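Local coordinates for protein D-alanyl transferase DltD (Enterococcus faecalis, PDB 6O93) that probably transfers D-alanine onto lipoteichoic acid at the outer face of the cell membrane, as a member of the SGNH hydrolase clan, at residues E10-E15 with N28-K33; K98-L103 with R360-F365; D116-H121 with P152-D157. One frame throughout, in Å; residues are numbered along the deposited sequence.

How the contacts relate
From the N terminus, contact 1 comes first: helix 10-17 leads through helix 22-26 to helix 29-36, and the chain closes a short loop by laying 28-33 against 10-15. Strand 98-102, the middle strand of the parallel sheet, then opens contact 2, which waits more than 250 residues for helix 352-367 to close it. Contact 3 is nested inside that long loop, where helix 115-121 meets helix 152-155. Contacts 1 and 2 follow each other in series. Contacts 2 and 3 lie on opposite sides of the chain's centre, their own centres about 30 Å apart, one at the sheet and the other between two helices.

Contact 1 of 3, residues E10-E15 with N28-K33; sequences EKTLKE and NVIKNK
Leu13 and Ile30 bring the two helices nearest, their CA atoms 6.6 Å apart, where the axes of 10-15 and 29-33 cross almost at right angles (-92°) with a closest approach of 10.0 Å. This is a near-perpendicular helix-helix packing at the N-terminal edge of the SGNH-type fold, and it is small and apolar, with no hydrogen bond from one segment to the other. Leu13 does most of the work. Its CG stands anti to the carbonyl carbon (chi1 -57°), and of the two methyls beyond it, CD2 goes to Ile30 and CD1 to Lys33. CD2 settles on the backbone of Ile30, 3.6 Å from Ile30 O, and also meets the branch methyl of that residue, with Leu13 CD2 and Ile30 CG2 4.1 Å apart. Leu13 and Ile30 lie alongside, pointing opposite ways. Tyr40, on the first strand of the chain (40-44), touches Leu13 as well, so the leucine links helix 10-17 to the sheet as well as to helix 29-36.

Ile30 sends its other branch toward the start of the first helix, where its CD1 reaches the methyl of Thr12; Gln197 touches both of these residues. The Thr12 hydroxyl is engaged within its own part of the chain, hydrogen-bonded to Ser9 and to the carbonyl of Asn6. Lys33 contributes aliphatic chain alone: a bend at chi2 (65°) carries its amine away, while lower down Lys33 CG lies 4.1 Å from Leu13 CD1.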
loop_
_atom_site.group_PDB
_atom_site.type_symbol
_atom_site.label_atom_id
_atom_site.label_comp_id
_atom_site.label_asym_id
_atom_site.label_seq_id
_atom_site.Cartn_x
_atom_site.Cartn_y
_atom_site.Cartn_z
ATOM N N GLU A 10 -2.348 -16.762 -17.815
ATOM C CA GLU A 10 -1.140 -16.786 -16.998
ATOM C C GLU A 10 -0.224 -15.617 -17.338
ATOM O O GLU A 10 0.323 -14.964 -16.441
ATOM C CB GLU A 10 -0.415 -18.119 -17.193
ATOM C CG GLU A 10 0.883 -18.263 -16.416
ATOM C CD GLU A 10 1.559 -19.604 -16.662
ATOM O OE1 GLU A 10 0.936 -20.477 -17.303
ATOM O OE2 GLU A 10 2.714 -19.781 -16.217
ATOM N N LYS A 11 -0.050 -15.332 -18.630
ATOM C CA LYS A 11 0.822 -14.236 -19.038
ATOM C C LYS A 11 0.261 -12.885 -18.602
ATOM O O LYS A 11 1.018 -11.997 -18.193
ATOM C CB LYS A 11 1.031 -14.285 -20.555
ATOM C CG LYS A 11 1.612 -13.019 -21.174
ATOM C CD LYS A 11 2.980 -12.659 -20.607
ATOM C CE LYS A 11 4.063 -13.607 -21.088
ATOM N NZ LYS A 11 5.420 -13.022 -20.901
ATOM N N THR A 12 -1.061 -12.707 -18.681
ATOM C CA THR A 12 -1.658 -11.435 -18.282
ATOM C C THR A 12 -1.420 -11.158 -16.801
ATOM O O THR A 12 -1.020 -10.051 -16.419
ATOM C CB THR A 12 -3.154 -11.428 -18.595
ATOM O OG1 THR A 12 -3.353 -11.462 -20.014
ATOM C CG2 THR A 12 -3.815 -10.173 -18.031
ATOM N N LEU A 13 -1.665 -12.154 -15.946
ATOM C CA LEU A 13 -1.438 -11.969 -14.516
ATOM C C LEU A 13 0.029 -11.670 -14.230
ATOM O O LEU A 13 0.345 -10.799 -13.411
ATOM C CB LEU A 13 -1.893 -13.207 -13.744
ATOM C CG LEU A 13 -3.353 -13.634 -13.935
ATOM C CD1 LEU A 13 -3.677 -14.842 -13.071
ATOM C CD2 LEU A 13 -4.309 -12.490 -13.633
ATOM N N LYS A 14 0.942 -12.378 -14.900
ATOM C CA LYS A 14 2.365 -12.121 -14.703
ATOM C C LYS A 14 2.731 -10.703 -15.120
ATOM O O LYS A 14 3.460 -10.004 -14.404
ATOM C CB LYS A 14 3.195 -13.139 -15.484
ATOM C CG LYS A 14 4.695 -12.899 -15.407
ATOM C CD LYS A 14 5.476 -14.018 -16.075
ATOM C CE LYS A 14 6.973 -13.810 -15.914
ATOM N NZ LYS A 14 7.759 -14.948 -16.459
ATOM N N GLU A 15 2.233 -10.257 -16.276
ATOM C CA GLU A 15 2.558 -8.921 -16.761
ATOM C C GLU A 15 1.975 -7.843 -15.857
ATOM O O GLU A 15 2.616 -6.814 -15.615
ATOM C CB GLU A 15 2.048 -8.750 -18.191
ATOM C CG GLU A 15 2.783 -9.611 -19.201
ATOM C CD GLU A 15 4.171 -9.092 -19.499
ATOM O OE1 GLU A 15 4.328 -7.859 -19.629
ATOM O OE2 GLU A 15 5.108 -9.912 -19.598
ATOM N N ASN A 28 -11.494 -5.427 -10.755
ATOM C CA ASN A 28 -11.648 -6.667 -9.999
ATOM C C ASN A 28 -11.108 -7.889 -10.725
ATOM O O ASN A 28 -10.446 -8.719 -10.099
ATOM C CB ASN A 28 -13.131 -6.897 -9.659
ATOM C CG ASN A 28 -13.560 -6.177 -8.396
ATOM O OD1 ASN A 28 -12.729 -5.783 -7.577
ATOM N ND2 ASN A 28 -14.868 -6.013 -8.226
ATOM N N VAL A 29 -11.368 -8.017 -12.029
ATOM C CA VAL A 29 -11.089 -9.267 -12.739
ATOM C C VAL A 29 -9.639 -9.693 -12.534
ATOM O O VAL A 29 -9.355 -10.796 -12.053
ATOM C CB VAL A 29 -11.418 -9.124 -14.235
ATOM C CG1 VAL A 29 -11.002 -10.375 -14.991
ATOM C CG2 VAL A 29 -12.902 -8.852 -14.430
ATOM N N ILE A 30 -8.697 -8.823 -12.900
ATOM C CA ILE A 30 -7.298 -9.237 -12.968
ATOM C C ILE A 30 -6.719 -9.421 -11.570
ATOM O O ILE A 30 -6.134 -10.466 -11.258
ATOM C CB ILE A 30 -6.481 -8.230 -13.796
ATOM C CG1 ILE A 30 -6.888 -8.320 -15.269
ATOM C CG2 ILE A 30 -4.989 -8.496 -13.629
ATOM C CD1 ILE A 30 -6.322 -7.217 -16.141
ATOM N N LYS A 31 -6.863 -8.414 -10.705
ATOM C CA LYS A 31 -6.227 -8.497 -9.394
ATOM C C LYS A 31 -6.841 -9.608 -8.550
ATOM O O LYS A 31 -6.124 -10.313 -7.830
ATOM C CB LYS A 31 -6.315 -7.149 -8.671
ATOM C CG LYS A 31 -7.597 -6.912 -7.893
ATOM C CD LYS A 31 -7.663 -5.482 -7.377
ATOM C CE LYS A 31 -8.777 -5.303 -6.356
ATOM N NZ LYS A 31 -10.103 -5.697 -6.891
ATOM N N ASN A 32 -8.163 -9.788 -8.628
ATOM C CA ASN A 32 -8.808 -10.833 -7.837
ATOM C C ASN A 32 -8.378 -12.218 -8.299
ATOM O O ASN A 32 -8.138 -13.106 -7.474
ATOM C CB ASN A 32 -10.329 -10.694 -7.915
ATOM C CG ASN A 32 -10.832 -9.425 -7.257
ATOM O OD1 ASN A 32 -10.048 -8.608 -6.763
ATOM N ND2 ASN A 32 -12.148 -9.251 -7.246
ATOM N N LYS A 33 -8.282 -12.424 -9.614
ATOM C CA LYS A 33 -7.844 -13.717 -10.126
ATOM C C LYS A 33 -6.418 -14.023 -9.688
ATOM O O LYS A 33 -6.108 -15.155 -9.302
ATOM C CB LYS A 33 -7.957 -13.738 -11.651
ATOM C CG LYS A 33 -7.652 -15.090 -12.289
ATOM C CD LYS A 33 -8.678 -16.143 -11.891
ATOM C CE LYS A 33 -8.458 -17.450 -12.638
ATOM N NZ LYS A 33 -9.449 -18.490 -12.240
#

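Contact 2 of 3, residues K98-L103 with R360-F365; sequences KAVFIL and RQVDEF
Lys98 reaches out from the strand over one face of the Phe365 ring, which itself points back toward the strand. The extended lysine lays CB, CG and CD along the CE2 and CZ side of Phe365, Lys98 CB standing 3.8 Å from Phe365 CE2. The CH-pi contact is made by Lys98 CD, 4.3 Å from the Phe365 ring centroid and over the face. At the end of the chain Lys98 NZ donates to Phe365 O at 2.8 Å, in the carbonyl plane and on a lone pair. NZ also stands above the ring, but at 5.0 Å from the centroid any cation-pi attraction is weak at most. The ring gets there because Phe365 CG is anti to its own backbone nitrogen (chi1 163°), which also brings Phe365 CE2 to 3.6 Å from Ala99 O.

Further along, Val100 lies crosswise to Val362 and meets it through the CG2 methyls, 4.0 Å apart. Helix 360-365 runs nearly antiparallel to strand 98-102, at 158°, and covers the middle of the parallel sheet as in an alpha/beta fold; Leu291 of the next strand touches both Val362 and Phe365. Lys98 NZ is hydrogen-bonded to Gln368 O as well, so the ammonium gathers carbonyls at the C-terminal end of helix 352-367, where the helix dipole would probably favour its positive charge.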
loop_
_atom_site.group_PDB
_atom_site.type_symbol
_atom_site.label_atom_id
_atom_site.label_comp_id
_atom_site.label_asym_id
_atom_site.label_seq_id
_atom_site.Cartn_x
_atom_site.Cartn_y
_atom_site.Cartn_z
ATOM N N LYS A 98 -1.947 -14.891 2.227
ATOM C CA LYS A 98 -0.926 -14.018 2.780
ATOM C C LYS A 98 -0.836 -12.730 1.975
ATOM O O LYS A 98 -1.067 -12.717 0.762
ATOM C CB LYS A 98 0.439 -14.714 2.801
ATOM C CG LYS A 98 0.522 -15.860 3.794
ATOM C CD LYS A 98 1.935 -16.399 3.917
ATOM C CE LYS A 98 2.036 -17.407 5.049
ATOM N NZ LYS A 98 3.364 -18.073 5.089
ATOM N N ALA A 99 -0.500 -11.644 2.665
ATOM C CA ALA A 99 -0.367 -10.342 2.032
ATOM C C ALA A 99 0.771 -9.577 2.689
ATOM O O ALA A 99 1.226 -9.910 3.787
ATOM C CB ALA A 99 -1.668 -9.535 2.125
ATOM N N VAL A 100 1.237 -8.548 1.990
ATOM C CA VAL A 100 2.263 -7.642 2.488
ATOM C C VAL A 100 1.700 -6.231 2.429
ATOM O O VAL A 100 1.095 -5.841 1.423
ATOM C CB VAL A 100 3.567 -7.756 1.675
ATOM C CG1 VAL A 100 4.607 -6.770 2.185
ATOM C CG2 VAL A 100 4.106 -9.176 1.737
ATOM N N PHE A 101 1.887 -5.474 3.508
ATOM C CA PHE A 101 1.342 -4.124 3.628
ATOM C C PHE A 101 2.483 -3.183 3.986
ATOM O O PHE A 101 3.053 -3.280 5.077
ATOM C CB PHE A 101 0.234 -4.070 4.682
ATOM C CG PHE A 101 -0.641 -2.851 4.584
ATOM C CD1 PHE A 101 -0.196 -1.621 5.043
ATOM C CD2 PHE A 101 -1.911 -2.939 4.043
ATOM C CE1 PHE A 101 -1.001 -0.500 4.956
ATOM C CE2 PHE A 101 -2.722 -1.819 3.952
ATOM C CZ PHE A 101 -2.265 -0.600 4.410
ATOM N N ILE A 102 2.816 -2.274 3.078
ATOM C CA ILE A 102 3.922 -1.346 3.271
ATOM C C ILE A 102 3.342 -0.016 3.732
ATOM O O ILE A 102 2.698 0.702 2.958
ATOM C CB ILE A 102 4.756 -1.189 1.994
ATOM C CG1 ILE A 102 5.401 -2.533 1.639
ATOM C CG2 ILE A 102 5.824 -0.116 2.188
ATOM C CD1 ILE A 102 6.092 -2.549 0.305
ATOM N N LEU A 103 3.561 0.311 5.001
ATOM C CA LEU A 103 3.125 1.585 5.540
ATOM C C LEU A 103 4.075 2.694 5.104
ATOM O O LEU A 103 5.264 2.471 4.870
ATOM C CB LEU A 103 3.060 1.527 7.065
ATOM C CG LEU A 103 1.841 0.805 7.645
ATOM C CD1 LEU A 103 2.164 0.177 8.992
ATOM C CD2 LEU A 103 0.666 1.769 7.773
ATOM N N ARG A 360 13.934 -10.269 2.432
ATOM C CA ARG A 360 14.256 -11.367 3.338
ATOM C C ARG A 360 13.124 -11.604 4.328
ATOM O O ARG A 360 12.743 -12.753 4.585
ATOM C CB ARG A 360 15.563 -11.084 4.077
ATOM C CG ARG A 360 15.870 -12.100 5.169
ATOM C CD ARG A 360 17.319 -12.039 5.624
ATOM N NE ARG A 360 17.661 -10.763 6.245
ATOM C CZ ARG A 360 18.824 -10.509 6.838
ATOM N NH1 ARG A 360 19.760 -11.446 6.898
ATOM N NH2 ARG A 360 19.053 -9.319 7.375
ATOM N N GLN A 361 12.566 -10.531 4.887
ATOM C CA GLN A 361 11.459 -10.683 5.823
ATOM C C GLN A 361 10.223 -11.240 5.128
ATOM O O GLN A 361 9.510 -12.074 5.697
ATOM C CB GLN A 361 11.152 -9.344 6.490
ATOM C CG GLN A 361 12.316 -8.790 7.295
ATOM C CD GLN A 361 12.818 -9.773 8.333
ATOM O OE1 GLN A 361 12.030 -10.406 9.036
ATOM N NE2 GLN A 361 14.136 -9.923 8.421
ATOM N N VAL A 362 9.952 -10.797 3.898
ATOM C CA VAL A 362 8.818 -11.337 3.152
ATOM C C VAL A 362 9.025 -12.823 2.882
ATOM O O VAL A 362 8.126 -13.644 3.100
ATOM C CB VAL A 362 8.606 -10.556 1.842
ATOM C CG1 VAL A 362 7.611 -11.284 0.950
ATOM C CG2 VAL A 362 8.121 -9.147 2.131
ATOM N N ASP A 363 10.214 -13.190 2.400
ATOM C CA ASP A 363 10.479 -14.587 2.069
ATOM C C ASP A 363 10.341 -15.478 3.299
ATOM O O ASP A 363 9.695 -16.531 3.248
ATOM C CB ASP A 363 11.873 -14.725 1.457
ATOM C CG ASP A 363 12.047 -16.023 0.695
ATOM O OD1 ASP A 363 11.304 -16.233 -0.285
ATOM O OD2 ASP A 363 12.923 -16.831 1.072
ATOM N N GLU A 364 10.946 -15.071 4.418
ATOM C CA GLU A 364 10.794 -15.830 5.654
ATOM C C GLU A 364 9.329 -15.915 6.059
ATOM O O GLU A 364 8.860 -16.963 6.518
ATOM C CB GLU A 364 11.623 -15.191 6.770
ATOM C CG GLU A 364 13.131 -15.253 6.546
ATOM C CD GLU A 364 13.910 -14.504 7.616
ATOM O OE1 GLU A 364 13.273 -13.874 8.485
ATOM O OE2 GLU A 364 15.159 -14.544 7.588
ATOM N N PHE A 365 8.590 -14.817 5.885
ATOM C CA PHE A 365 7.169 -14.794 6.218
ATOM C C PHE A 365 6.381 -15.766 5.348
ATOM O O PHE A 365 5.458 -16.435 5.830
ATOM C CB PHE A 365 6.649 -13.363 6.070
ATOM C CG PHE A 365 5.153 -13.248 5.987
ATOM C CD1 PHE A 365 4.363 -13.429 7.109
ATOM C CD2 PHE A 365 4.541 -12.917 4.789
ATOM C CE1 PHE A 365 2.984 -13.303 7.030
ATOM C CE2 PHE A 365 3.165 -12.788 4.705
ATOM C CZ PHE A 365 2.387 -12.982 5.826
#

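Contact 3 of 3, residues D116-H121 with P152-D157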
loop_
_atom_site.group_PDB
_atom_site.type_symbol
_atom_site.label_atom_id
_atom_site.label_comp_id
_atom_site.label_asym_id
_atom_site.label_seq_id
_atom_site.Cartn_x
_atom_site.Cartn_y
_atom_site.Cartn_z
ATOM N N ASP A 116 -7.739 15.004 -3.555
ATOM C CA ASP A 116 -7.386 14.625 -4.918
ATOM C C ASP A 116 -6.671 13.282 -4.969
ATOM O O ASP A 116 -6.731 12.592 -5.992
ATOM C CB ASP A 116 -6.510 15.704 -5.555
ATOM C CG ASP A 116 -7.214 17.041 -5.663
ATOM O OD1 ASP A 116 -8.462 17.062 -5.609
ATOM O OD2 ASP A 116 -6.518 18.069 -5.810
ATOM N N SER A 117 -5.981 12.900 -3.893
ATOM C CA SER A 117 -5.321 11.598 -3.873
ATOM C C SER A 117 -6.344 10.476 -3.774
ATOM O O SER A 117 -6.266 9.482 -4.504
ATOM C CB SER A 117 -4.324 11.527 -2.718
ATOM O OG SER A 117 -3.204 12.353 -2.977
ATOM N N PHE A 118 -7.316 10.617 -2.871
ATOM C CA PHE A 118 -8.395 9.639 -2.811
ATOM C C PHE A 118 -9.219 9.661 -4.092
ATOM O O PHE A 118 -9.560 8.606 -4.636
ATOM C CB PHE A 118 -9.289 9.903 -1.602
ATOM C CG PHE A 118 -10.458 8.970 -1.514
ATOM C CD1 PHE A 118 -10.346 7.766 -0.842
ATOM C CD2 PHE A 118 -11.662 9.286 -2.124
ATOM C CE1 PHE A 118 -11.419 6.893 -0.773
ATOM C CE2 PHE A 118 -12.735 8.423 -2.057
ATOM C CZ PHE A 118 -12.613 7.224 -1.380
ATOM N N GLY A 119 -9.542 10.858 -4.588
ATOM C CA GLY A 119 -10.375 10.957 -5.775
ATOM C C GLY A 119 -9.721 10.361 -7.007
ATOM O O GLY A 119 -10.396 9.761 -7.849
ATOM N N ALA A 120 -8.399 10.514 -7.131
ATOM C CA ALA A 120 -7.701 9.982 -8.294
ATOM C C ALA A 120 -7.746 8.461 -8.346
ATOM O O ALA A 120 -7.620 7.890 -9.432
ATOM C CB ALA A 120 -6.246 10.453 -8.304
ATOM N N HIS A 121 -7.933 7.798 -7.206
ATOM C CA HIS A 121 -7.931 6.341 -7.144
ATOM C C HIS A 121 -9.277 5.769 -6.717
ATOM O O HIS A 121 -9.376 4.560 -6.468
ATOM C CB HIS A 121 -6.828 5.868 -6.194
ATOM C CG HIS A 121 -5.476 6.390 -6.558
ATOM N ND1 HIS A 121 -4.916 7.494 -5.950
ATOM C CD2 HIS A 121 -4.587 5.985 -7.494
ATOM C CE1 HIS A 121 -3.732 7.734 -6.484
ATOM N NE2 HIS A 121 -3.509 6.832 -7.424
ATOM N N PRO A 152 -14.972 15.003 -2.175
ATOM C CA PRO A 152 -15.811 15.533 -3.265
ATOM C C PRO A 152 -16.190 14.497 -4.310
ATOM O O PRO A 152 -17.293 14.565 -4.862
ATOM C CB PRO A 152 -14.941 16.648 -3.866
ATOM C CG PRO A 152 -14.001 17.032 -2.780
ATOM C CD PRO A 152 -13.732 15.783 -2.004
ATOM N N VAL A 153 -15.308 13.541 -4.613
ATOM C CA VAL A 153 -15.623 12.571 -5.659
ATOM C C VAL A 153 -16.870 11.778 -5.296
ATOM O O VAL A 153 -17.601 11.314 -6.181
ATOM C CB VAL A 153 -14.421 11.643 -5.917
ATOM C CG1 VAL A 153 -14.249 10.658 -4.771
ATOM C CG2 VAL A 153 -14.600 10.910 -7.243
ATOM N N VAL A 154 -17.136 11.616 -4.003
ATOM C CA VAL A 154 -18.319 10.908 -3.531
ATOM C C VAL A 154 -19.504 11.852 -3.363
ATOM O O VAL A 154 -20.647 11.471 -3.630
ATOM C CB VAL A 154 -17.990 10.185 -2.209
ATOM C CG1 VAL A 154 -19.263 9.670 -1.542
ATOM C CG2 VAL A 154 -17.010 9.046 -2.460
ATOM N N GLN A 155 -19.249 13.092 -2.934
ATOM C CA GLN A 155 -20.337 14.018 -2.637
ATOM C C GLN A 155 -21.160 14.350 -3.874
ATOM O O GLN A 155 -22.335 14.712 -3.753
ATOM C CB GLN A 155 -19.782 15.300 -2.019
ATOM C CG GLN A 155 -19.190 15.104 -0.629
ATOM C CD GLN A 155 -18.408 16.313 -0.154
ATOM O OE1 GLN A 155 -18.239 17.283 -0.892
ATOM N NE2 GLN A 155 -17.928 16.260 1.082
ATOM N N LYS A 156 -20.572 14.246 -5.062
ATOM C CA LYS A 156 -21.317 14.514 -6.285
ATOM C C LYS A 156 -22.202 13.345 -6.701
ATOM O O LYS A 156 -22.947 13.469 -7.678
ATOM C CB LYS A 156 -20.348 14.862 -7.419
ATOM C CG LYS A 156 -19.427 13.723 -7.815
ATOM C CD LYS A 156 -18.408 14.166 -8.848
ATOM C CE LYS A 156 -17.623 12.981 -9.386
ATOM N NZ LYS A 156 -16.577 13.398 -10.358
ATOM N N ASP A 157 -22.138 12.226 -5.984
ATOM C CA ASP A 157 -22.958 11.046 -6.251
ATOM C C ASP A 157 -24.090 11.045 -5.227
ATOM O O ASP A 157 -23.911 10.609 -4.087
ATOM C CB ASP A 157 -22.104 9.784 -6.167
ATOM C CG ASP A 157 -22.845 8.538 -6.608
ATOM O OD1 ASP A 157 -24.090 8.516 -6.531
ATOM O OD2 ASP A 157 -22.170 7.573 -7.025
#
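Phe118 and Val153 meet at about a right angle where helix 115-121 passes the short helix 152-155, in a helical part of the fold. Starting at its CB, Val153 points toward the other helix: CB lies 4.1 Å from Gly119 CA, and with no side chain on Gly119 the two backbones come to 5.5 Å between their CA atoms. The first methyl, CG1, takes the crowded position between the backbone N and the carbonyl carbon (chi1 73°). From there it touches two things at once, Gly119 CA at 4.0 Å and the phenyl edge, with Val153 CG1 3.8 Å from Phe118 CE2. Val154 joins from the same helix, its CG2 also near the plane of that ring and 4.3 Å from Phe118 CE2.

The ring thus offers its rim to both valines, while Phe151 stacks with it and Leu81 and Thr82 of helix 80-90 touch it too. Tyr122 touches both valines, and Val154 also packs on Leu160 and Met161 of helix 158-168. No hydrogen bond joins the two segments, so their mutual hold rests on apolar contact and on the close approach at Gly119.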